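Local structure of FAD dependent oxidoreductase domain-containing protein (Deinococcus radiodurans R1, 3C4N) at residues Phe37-Ile42 against Phe53-Leu58; Pro146-Leu151 against Pro269-Ser274; His371-Gly376 against His388-Arg393. The protein is of unknown function but binds ADP and is probably an FAD-dependent oxidoreductase of the ETF-QO/FixC family. One frame throughout, in Å; residues are numbered along the deposited sequence.

Contact 1: Phe37-Ile42 against Phe53-Leu58; sequences FDIVVI and FYLRQL
Leu55 and Ile39 meet across the first half of a beta-alpha-beta unit, in which strand 36-42 is followed by helix 46-58 and then strand 64-67, with Gly43, Gly45 and Gly48 at the junction and in the first turn spaced as in the GxGxxG pattern of Rossmann-type dinucleotide folds. Starting at CB, Leu55 leaves the helix toward the sheet. With CG anti to its own carbonyl carbon (chi1 -79°), the fork is directed at Ile39, CB and CG still being about 4.7 Å from Ile39 CD1. The touching falls to the methyls. Leu55 CD1 is the leading one: it lies 4.0 Å from Ile39 CG2 and, reaching further along the strand, 4.4 Å from Val41 CG2. Ile39 CD1 lies almost equally far from both methyls, 4.3 Å from Leu55 CD2 and 4.4 Å from Leu55 CD1. CD2 also packs against the backbone O of Ala391 in helix 379-398.

Ile39 and Val41 are alternate residues of one strand and therefore present the same face to the helix. The backbones remain well separated, 8.9 Å between the CA atoms of Ile39 and Leu55, so methyl groups alone bridge the gap. The apolar layer continues beyond the pair: Leu64 and Ile229 on the neighbouring strands 64-67 and 227-230 also touch these side chains. All three residues in contact are buried. The opposite face of the strand is represented by Ile42, which touches the bound ADP, whereas Val41 sits about 8 Å from it, side chain to ligand. In Ile39 itself CG2 lies anti to the backbone N, which points this branch at Leu55 CD1.

Contact 2: Pro146-Leu151 against Pro269-Ser274; sequences PEALAL and PVLRAS
A short, weakly bonded helical turn, about 146-149, lies against strand 270-273 with its nearest pair of CA atoms, those of Ala148 and Pro269, 7.7 Å apart. Across this gap Leu271 does the reaching. Its CB points toward the turn; chi1 of -58° puts CG on the side of the backbone N, and with chi2 at 158° CD1 becomes the leading methyl. That branch takes both contacts: Leu271 CD1 meets Ala148 CB at 3.9 Å and Leu151 CD1 at 4.1 Å. The second methyl of the fork, CD2, is set back.

The two partners are three residues apart in sequence, so the bend of the chain from 148 to 151 brings them round to the same side. Seen from Leu271 CD1 they subtend about 73°, and Ala148 CB and Leu151 CD1 lie about 4.8 Å from each other; the leucine methyl therefore rests in a shallow notch between them. The Leu151 and Leu271 side chains approach at a slant, meeting by single methyls rather than along their lengths.

Around this core, Glu147 touches Thr268 and Tyr285. Leu151 is held further by a backbone hydrogen bond to Ala330, and its side chain also touches Tyr285 of strand 284-288. Strand 270-273 runs parallel to 118-127 and antiparallel to 276-281. This is apolar packing of a peripheral helical turn on a large mixed sheet, away from the ADP pocket, in an arrangement consistent with the second, sheet-based domain that DAO-type flavoproteins carry beside their Rossmann-type domain.

Contact 3: His371-Gly376 against His388-Arg393; sequences HLLLGG and HELAQR
His371 and Leu390 make the main apolar contact between strand 370-374 and helix 379-398, consecutive elements that run nearly antiparallel: the axes of 371-374 and 388-393 approach to 10.4 Å, at 162°. Leu390 has CG anti to its backbone N (chi1 175°), which aims CG at the strand. CD1 comes over one face of the imidazole on the carbon side, 3.5 Å from His371 CD2 and 3.6 Å from His371 CG, a CH-pi type of approach. CD2 meets both His371 CB and Leu373 CB, lying 4.4 Å from the latter. The leucine also touches Cys51 and Ile229, so helix 46-58 and strand 227-230 share the same apolar layer. Leu373 in turn packs on Met47, an ADP-binding residue, with its side chain about 6 Å from the nucleotide.

The polar interactions lie within the helix. Arg393 grips Glu389, one turn earlier, side-on: NE is 2.8 Å from Glu389 OE2, and NH2 donates to Glu389 OE1 at 3.0 Å. A further NE bond reaches the same OE1. The carboxylate oxygens lie close to the guanidinium plane and are met on their syn sides, but the donors stand up to 27° out of the carboxylate plane; the tilted bridge restricts the rotation of the arginine head.

Between the two kinds stands a looser approach, His371 CD2 meeting the guanidinium near its plane, 4.2 Å from Arg393 NH1. The arginine arrives obliquely to the imidazole, without a hydrogen bond. Arg393 could weakly disfavour protonation of His371, an effect that Glu389 and the nearby Glu365 may offset; the face of the imidazole meets a methyl group, so the contact itself is apolar.

From the N terminus, contact 1 closes first, a short loop of ten residues in which the chain turns from strand 36-42 into its helix. Contact 2 then spans 117 intervening residues to join the turn at 146-151 to strand 270-273, and contact 3 closes another tight strand-to-helix return near the C terminus. The three follow in series; none nests or crosses. Contacts 1 and 3 nevertheless meet in space, centres 11 Å apart, because helices 46-58 and 379-398 pack together, Leu58 CD1 lying 3.6 Å from Ala391 CB, on the same nucleotide-binding sheet. Contact 2 belongs to the other mixed sheet, its centre 41 Å from contact 1 and 34 Å from contact 3.

Contact 1: Phe37-Ile42 against Phe53-Leu58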
loop_
_atom_site.group_PDB
_atom_site.type_symbol
_atom_site.label_atom_id
_atom_site.label_comp_id
_atom_site.label_asym_id
_atom_site.label_seq_id
_atom_site.Cartn_x
_atom_site.Cartn_y
_atom_site.Cartn_z
ATOM N N PHE A 37 -10.196 11.212 9.866
ATOM C CA PHE A 37 -10.811 10.432 8.790
ATOM C C PHE A 37 -12.239 10.061 9.178
ATOM O O PHE A 37 -12.571 9.966 10.358
ATOM C CB PHE A 37 -10.011 9.152 8.529
ATOM C CG PHE A 37 -8.597 9.404 8.125
ATOM C CD1 PHE A 37 -7.645 9.751 9.071
ATOM C CD2 PHE A 37 -8.228 9.355 6.791
ATOM C CE1 PHE A 37 -6.342 10.051 8.693
ATOM C CE2 PHE A 37 -6.927 9.653 6.402
ATOM C CZ PHE A 37 -5.982 10.002 7.356
ATOM N N ASP A 38 -13.098 9.855 8.194
ATOM C CA ASP A 38 -14.459 9.490 8.526
ATOM C C ASP A 38 -14.498 8.054 9.025
ATOM O O ASP A 38 -15.235 7.723 9.956
ATOM C CB ASP A 38 -15.378 9.634 7.311
ATOM C CG ASP A 38 -15.526 11.074 6.865
ATOM O OD1 ASP A 38 -15.514 11.972 7.745
ATOM O OD2 ASP A 38 -15.662 11.312 5.646
ATOM N N ILE A 39 -13.677 7.209 8.415
ATOM C CA ILE A 39 -13.646 5.805 8.759
ATOM C C ILE A 39 -12.241 5.261 8.892
ATOM O O ILE A 39 -11.407 5.486 8.028
ATOM C CB ILE A 39 -14.340 4.983 7.677
ATOM C CG1 ILE A 39 -15.780 5.450 7.491
ATOM C CG2 ILE A 39 -14.312 3.520 8.047
ATOM C CD1 ILE A 39 -16.414 4.874 6.242
ATOM N N VAL A 40 -11.970 4.542 9.974
ATOM C CA VAL A 40 -10.649 3.946 10.133
ATOM C C VAL A 40 -10.811 2.430 10.300
ATOM O O VAL A 40 -11.530 1.956 11.177
ATOM C CB VAL A 40 -9.882 4.572 11.343
ATOM C CG1 VAL A 40 -8.601 3.801 11.621
ATOM C CG2 VAL A 40 -9.532 6.013 11.035
ATOM N N VAL A 41 -10.167 1.670 9.427
ATOM C CA VAL A 41 -10.235 0.221 9.504
ATOM C C VAL A 41 -8.886 -0.313 9.992
ATOM O O VAL A 41 -7.844 -0.077 9.366
ATOM C CB VAL A 41 -10.571 -0.419 8.122
ATOM C CG1 VAL A 41 -10.583 -1.944 8.222
ATOM C CG2 VAL A 41 -11.918 0.074 7.624
ATOM N N ILE A 42 -8.919 -1.024 11.122
ATOM C CA ILE A 42 -7.720 -1.610 11.728
ATOM C C ILE A 42 -7.658 -3.079 11.342
ATOM O O ILE A 42 -8.536 -3.859 11.704
ATOM C CB ILE A 42 -7.757 -1.502 13.274
ATOM C CG1 ILE A 42 -7.963 -0.032 13.674
ATOM C CG2 ILE A 42 -6.458 -2.087 13.877
ATOM C CD1 ILE A 42 -8.207 0.187 15.152
ATOM N N PHE A 53 -12.863 -2.532 1.315
ATOM C CA PHE A 53 -13.238 -2.538 -0.090
ATOM C C PHE A 53 -14.727 -2.182 -0.247
ATOM O O PHE A 53 -15.073 -1.267 -0.996
ATOM C CB PHE A 53 -12.956 -3.905 -0.703
ATOM C CG PHE A 53 -13.526 -4.075 -2.069
ATOM C CD1 PHE A 53 -13.068 -3.305 -3.128
ATOM C CD2 PHE A 53 -14.533 -5.001 -2.299
ATOM C CE1 PHE A 53 -13.609 -3.455 -4.411
ATOM C CE2 PHE A 53 -15.084 -5.163 -3.571
ATOM C CZ PHE A 53 -14.620 -4.388 -4.631
ATOM N N TYR A 54 -15.598 -2.878 0.482
ATOM C CA TYR A 54 -17.029 -2.621 0.380
ATOM C C TYR A 54 -17.390 -1.201 0.813
ATOM O O TYR A 54 -18.312 -0.601 0.265
ATOM C CB TYR A 54 -17.832 -3.632 1.204
ATOM C CG TYR A 54 -17.732 -5.048 0.699
ATOM C CD1 TYR A 54 -18.031 -5.361 -0.630
ATOM C CD2 TYR A 54 -17.338 -6.077 1.546
ATOM C CE1 TYR A 54 -17.935 -6.672 -1.100
ATOM C CE2 TYR A 54 -17.238 -7.385 1.094
ATOM C CZ TYR A 54 -17.535 -7.687 -0.224
ATOM O OH TYR A 54 -17.424 -8.995 -0.660
ATOM N N LEU A 55 -16.668 -0.660 1.790
ATOM C CA LEU A 55 -16.942 0.696 2.226
ATOM C C LEU A 55 -16.538 1.705 1.156
ATOM O O LEU A 55 -17.182 2.747 1.011
ATOM C CB LEU A 55 -16.225 1.006 3.539
ATOM C CG LEU A 55 -16.926 0.426 4.768
ATOM C CD1 LEU A 55 -16.001 0.533 5.979
ATOM C CD2 LEU A 55 -18.242 1.183 5.009
ATOM N N ARG A 56 -15.488 1.402 0.396
ATOM C CA ARG A 56 -15.048 2.319 -0.657
ATOM C C ARG A 56 -16.076 2.386 -1.774
ATOM O O ARG A 56 -16.187 3.399 -2.462
ATOM C CB ARG A 56 -13.694 1.900 -1.254
ATOM C CG ARG A 56 -12.503 2.010 -0.300
ATOM C CD ARG A 56 -12.410 3.384 0.330
ATOM N NE ARG A 56 -12.294 4.446 -0.662
ATOM C CZ ARG A 56 -12.449 5.736 -0.381
ATOM N NH1 ARG A 56 -12.728 6.119 0.855
ATOM N NH2 ARG A 56 -12.326 6.649 -1.328
ATOM N N GLN A 57 -16.825 1.305 -1.964
ATOM C CA GLN A 57 -17.837 1.303 -3.006
ATOM C C GLN A 57 -19.196 1.770 -2.500
ATOM O O GLN A 57 -19.979 2.347 -3.258
ATOM C CB GLN A 57 -17.947 -0.082 -3.637
ATOM C CG GLN A 57 -16.690 -0.472 -4.373
ATOM C CD GLN A 57 -16.881 -1.687 -5.240
ATOM O OE1 GLN A 57 -17.449 -2.689 -4.799
ATOM N NE2 GLN A 57 -16.401 -1.616 -6.481
ATOM N N LEU A 58 -19.467 1.532 -1.218
ATOM C CA LEU A 58 -20.733 1.944 -0.619
ATOM C C LEU A 58 -20.721 3.426 -0.211
ATOM O O LEU A 58 -21.727 4.122 -0.360
ATOM C CB LEU A 58 -21.063 1.050 0.587
ATOM C CG LEU A 58 -21.502 -0.373 0.208
ATOM C CD1 LEU A 58 -21.376 -1.330 1.384
ATOM C CD2 LEU A 58 -22.944 -0.316 -0.296
#

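Contact 2: Pro146-Leu151 against Pro269-Ser274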
loop_
_atom_site.group_PDB
_atom_site.type_symbol
_atom_site.label_atom_id
_atom_site.label_comp_id
_atom_site.label_asym_id
_atom_site.label_seq_id
_atom_site.Cartn_x
_atom_site.Cartn_y
_atom_site.Cartn_z
ATOM N N PRO A 146 -8.464 -41.709 -7.329
ATOM C CA PRO A 146 -7.669 -42.725 -6.641
ATOM C C PRO A 146 -6.603 -42.177 -5.699
ATOM O O PRO A 146 -6.278 -42.807 -4.696
ATOM C CB PRO A 146 -7.058 -43.512 -7.797
ATOM C CG PRO A 146 -6.836 -42.453 -8.826
ATOM C CD PRO A 146 -8.154 -41.699 -8.771
ATOM N N GLU A 147 -6.055 -41.012 -6.018
ATOM C CA GLU A 147 -5.011 -40.433 -5.181
ATOM C C GLU A 147 -5.530 -40.051 -3.797
ATOM O O GLU A 147 -4.748 -39.843 -2.870
ATOM C CB GLU A 147 -4.375 -39.216 -5.874
ATOM C CG GLU A 147 -5.243 -37.962 -5.965
ATOM C CD GLU A 147 -6.449 -38.115 -6.875
ATOM O OE1 GLU A 147 -6.514 -39.106 -7.636
ATOM O OE2 GLU A 147 -7.325 -37.225 -6.836
ATOM N N ALA A 148 -6.853 -39.969 -3.667
ATOM C CA ALA A 148 -7.495 -39.620 -2.403
ATOM C C ALA A 148 -7.908 -40.884 -1.664
ATOM O O ALA A 148 -8.102 -40.873 -0.449
ATOM C CB ALA A 148 -8.715 -38.749 -2.658
ATOM N N LEU A 149 -8.023 -41.980 -2.404
ATOM C CA LEU A 149 -8.426 -43.251 -1.827
ATOM C C LEU A 149 -7.300 -43.872 -1.004
ATOM O O LEU A 149 -7.525 -44.365 0.100
ATOM C CB LEU A 149 -8.844 -44.214 -2.942
ATOM C CG LEU A 149 -9.928 -45.249 -2.615
ATOM C CD1 LEU A 149 -10.172 -46.118 -3.841
ATOM C CD2 LEU A 149 -9.514 -46.115 -1.431
ATOM N N ALA A 150 -6.088 -43.833 -1.545
ATOM C CA ALA A 150 -4.922 -44.410 -0.883
ATOM C C ALA A 150 -4.613 -43.772 0.467
ATOM O O ALA A 150 -3.776 -44.269 1.228
ATOM C CB ALA A 150 -3.701 -44.296 -1.804
ATOM N N LEU A 151 -5.275 -42.663 0.762
ATOM C CA LEU A 151 -5.039 -41.975 2.023
ATOM C C LEU A 151 -5.805 -42.628 3.161
ATOM O O LEU A 151 -5.387 -42.572 4.316
ATOM C CB LEU A 151 -5.467 -40.514 1.916
ATOM C CG LEU A 151 -4.833 -39.683 0.810
ATOM C CD1 LEU A 151 -5.487 -38.308 0.809
ATOM C CD2 LEU A 151 -3.328 -39.568 1.023
ATOM N N PRO A 269 -10.977 -33.948 -4.622
ATOM C CA PRO A 269 -11.872 -33.404 -3.594
ATOM C C PRO A 269 -11.275 -33.156 -2.209
ATOM O O PRO A 269 -10.264 -33.749 -1.832
ATOM C CB PRO A 269 -13.026 -34.412 -3.573
ATOM C CG PRO A 269 -12.388 -35.690 -4.031
ATOM C CD PRO A 269 -11.458 -35.249 -5.123
ATOM N N VAL A 270 -11.900 -32.239 -1.475
ATOM C CA VAL A 270 -11.479 -31.919 -0.118
ATOM C C VAL A 270 -12.053 -33.056 0.723
ATOM O O VAL A 270 -13.169 -33.510 0.472
ATOM C CB VAL A 270 -12.085 -30.568 0.370
ATOM C CG1 VAL A 270 -11.710 -30.312 1.816
ATOM C CG2 VAL A 270 -11.593 -29.425 -0.505
ATOM N N LEU A 271 -11.294 -33.527 1.704
ATOM C CA LEU A 271 -11.747 -34.620 2.555
ATOM C C LEU A 271 -11.735 -34.186 4.004
ATOM O O LEU A 271 -10.889 -33.392 4.418
ATOM C CB LEU A 271 -10.828 -35.830 2.387
ATOM C CG LEU A 271 -10.709 -36.391 0.964
ATOM C CD1 LEU A 271 -9.404 -37.181 0.837
ATOM C CD2 LEU A 271 -11.916 -37.261 0.651
ATOM N N ARG A 272 -12.680 -34.723 4.772
ATOM C CA ARG A 272 -12.826 -34.425 6.193
ATOM C C ARG A 272 -13.111 -35.698 6.967
ATOM O O ARG A 272 -13.797 -36.588 6.475
ATOM C CB ARG A 272 -13.981 -33.457 6.400
ATOM C CG ARG A 272 -13.698 -32.062 5.917
ATOM C CD ARG A 272 -14.766 -31.080 6.377
ATOM N NE ARG A 272 -14.302 -29.706 6.208
ATOM C CZ ARG A 272 -15.038 -28.630 6.455
ATOM N NH1 ARG A 272 -16.286 -28.770 6.883
ATOM N NH2 ARG A 272 -14.525 -27.419 6.278
ATOM N N ALA A 273 -12.591 -35.786 8.184
ATOM C CA ALA A 273 -12.816 -36.962 9.029
ATOM C C ALA A 273 -12.701 -36.536 10.489
ATOM O O ALA A 273 -11.792 -35.794 10.845
ATOM C CB ALA A 273 -11.776 -38.059 8.708
ATOM N N SER A 274 -13.616 -37.003 11.331
ATOM C CA SER A 274 -13.593 -36.652 12.751
ATOM C C SER A 274 -13.204 -35.191 13.020
ATOM O O SER A 274 -12.553 -34.889 14.019
ATOM C CB SER A 274 -12.628 -37.567 13.513
ATOM O OG SER A 274 -13.083 -38.911 13.522
#

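Contact 3: His371-Gly376 against His388-Arg393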
loop_
_atom_site.group_PDB
_atom_site.type_symbol
_atom_site.label_atom_id
_atom_site.label_comp_id
_atom_site.label_asym_id
_atom_site.label_seq_id
_atom_site.Cartn_x
_atom_site.Cartn_y
_atom_site.Cartn_z
ATOM N N HIS A 371 -16.885 -0.650 15.995
ATOM C CA HIS A 371 -17.301 -1.992 15.585
ATOM C C HIS A 371 -16.202 -3.027 15.686
ATOM O O HIS A 371 -15.048 -2.756 15.354
ATOM C CB HIS A 371 -17.808 -1.991 14.145
ATOM C CG HIS A 371 -18.971 -1.082 13.924
ATOM N ND1 HIS A 371 -18.820 0.246 13.591
ATOM C CD2 HIS A 371 -20.301 -1.291 14.052
ATOM C CE1 HIS A 371 -20.009 0.817 13.523
ATOM N NE2 HIS A 371 -20.925 -0.092 13.798
ATOM N N LEU A 372 -16.568 -4.219 16.142
ATOM C CA LEU A 372 -15.621 -5.319 16.249
ATOM C C LEU A 372 -16.000 -6.384 15.214
ATOM O O LEU A 372 -17.041 -7.029 15.327
ATOM C CB LEU A 372 -15.642 -5.907 17.665
ATOM C CG LEU A 372 -14.864 -7.214 17.883
ATOM C CD1 LEU A 372 -13.382 -7.011 17.604
ATOM C CD2 LEU A 372 -15.069 -7.673 19.314
ATOM N N LEU A 373 -15.143 -6.548 14.208
ATOM C CA LEU A 373 -15.341 -7.500 13.117
ATOM C C LEU A 373 -14.596 -8.788 13.400
ATOM O O LEU A 373 -13.385 -8.779 13.605
ATOM C CB LEU A 373 -14.817 -6.900 11.804
ATOM C CG LEU A 373 -14.927 -7.677 10.481
ATOM C CD1 LEU A 373 -16.355 -8.164 10.292
ATOM C CD2 LEU A 373 -14.514 -6.775 9.315
ATOM N N LEU A 374 -15.322 -9.893 13.407
ATOM C CA LEU A 374 -14.715 -11.186 13.655
ATOM C C LEU A 374 -14.972 -12.112 12.476
ATOM O O LEU A 374 -16.079 -12.142 11.922
ATOM C CB LEU A 374 -15.290 -11.796 14.939
ATOM C CG LEU A 374 -14.499 -11.668 16.249
ATOM C CD1 LEU A 374 -13.753 -10.369 16.298
ATOM C CD2 LEU A 374 -15.440 -11.814 17.441
ATOM N N GLY A 375 -13.929 -12.846 12.098
ATOM C CA GLY A 375 -13.997 -13.813 11.016
ATOM C C GLY A 375 -14.187 -15.173 11.661
ATOM O O GLY A 375 -15.321 -15.568 11.912
ATOM N N GLY A 376 -13.100 -15.890 11.945
ATOM C CA GLY A 376 -13.229 -17.190 12.592
ATOM C C GLY A 376 -13.154 -18.429 11.707
ATOM O O GLY A 376 -13.073 -18.316 10.482
ATOM N N HIS A 388 -19.392 -7.215 4.388
ATOM C CA HIS A 388 -20.280 -6.406 3.565
ATOM C C HIS A 388 -21.470 -5.872 4.363
ATOM O O HIS A 388 -21.910 -4.745 4.152
ATOM C CB HIS A 388 -20.796 -7.224 2.391
ATOM C CG HIS A 388 -21.768 -6.485 1.527
ATOM N ND1 HIS A 388 -23.117 -6.772 1.508
ATOM C CD2 HIS A 388 -21.586 -5.468 0.652
ATOM C CE1 HIS A 388 -23.721 -5.965 0.655
ATOM N NE2 HIS A 388 -22.817 -5.164 0.122
ATOM N N GLU A 389 -21.987 -6.706 5.264
ATOM C CA GLU A 389 -23.111 -6.366 6.130
ATOM C C GLU A 389 -22.674 -5.183 6.997
ATOM O O GLU A 389 -23.402 -4.204 7.140
ATOM C CB GLU A 389 -23.456 -7.588 7.001
ATOM C CG GLU A 389 -24.838 -7.634 7.660
ATOM C CD GLU A 389 -24.940 -6.821 8.956
ATOM O OE1 GLU A 389 -23.976 -6.823 9.751
ATOM O OE2 GLU A 389 -26.002 -6.192 9.186
ATOM N N LEU A 390 -21.466 -5.259 7.549
ATOM C CA LEU A 390 -20.962 -4.183 8.394
ATOM C C LEU A 390 -20.762 -2.919 7.585
ATOM O O LEU A 390 -21.023 -1.816 8.074
ATOM C CB LEU A 390 -19.637 -4.570 9.059
ATOM C CG LEU A 390 -18.986 -3.434 9.860
ATOM C CD1 LEU A 390 -19.938 -2.976 10.959
ATOM C CD2 LEU A 390 -17.650 -3.883 10.432
ATOM N N ALA A 391 -20.295 -3.074 6.350
ATOM C CA ALA A 391 -20.073 -1.916 5.486
ATOM C C ALA A 391 -21.385 -1.182 5.214
ATOM O O ALA A 391 -21.439 0.047 5.291
ATOM C CB ALA A 391 -19.423 -2.347 4.172
ATOM N N GLN A 392 -22.438 -1.941 4.907
ATOM C CA GLN A 392 -23.752 -1.365 4.639
ATOM C C GLN A 392 -24.219 -0.536 5.831
ATOM O O GLN A 392 -24.568 0.634 5.680
ATOM C CB GLN A 392 -24.775 -2.472 4.337
ATOM C CG GLN A 392 -24.657 -3.069 2.931
ATOM C CD GLN A 392 -25.596 -4.267 2.683
ATOM O OE1 GLN A 392 -25.488 -5.303 3.350
ATOM N NE2 GLN A 392 -26.506 -4.128 1.709
ATOM N N ARG A 393 -24.206 -1.134 7.017
ATOM C CA ARG A 393 -24.643 -0.430 8.218
ATOM C C ARG A 393 -23.822 0.821 8.519
ATOM O O ARG A 393 -24.381 1.861 8.855
ATOM C CB ARG A 393 -24.644 -1.386 9.423
ATOM C CG ARG A 393 -25.725 -2.471 9.307
ATOM C CD ARG A 393 -25.922 -3.313 10.573
ATOM N NE ARG A 393 -24.832 -4.256 10.810
ATOM C CZ ARG A 393 -23.833 -4.038 11.656
ATOM N NH1 ARG A 393 -23.800 -2.901 12.343
ATOM N NH2 ARG A 393 -22.880 -4.955 11.813
#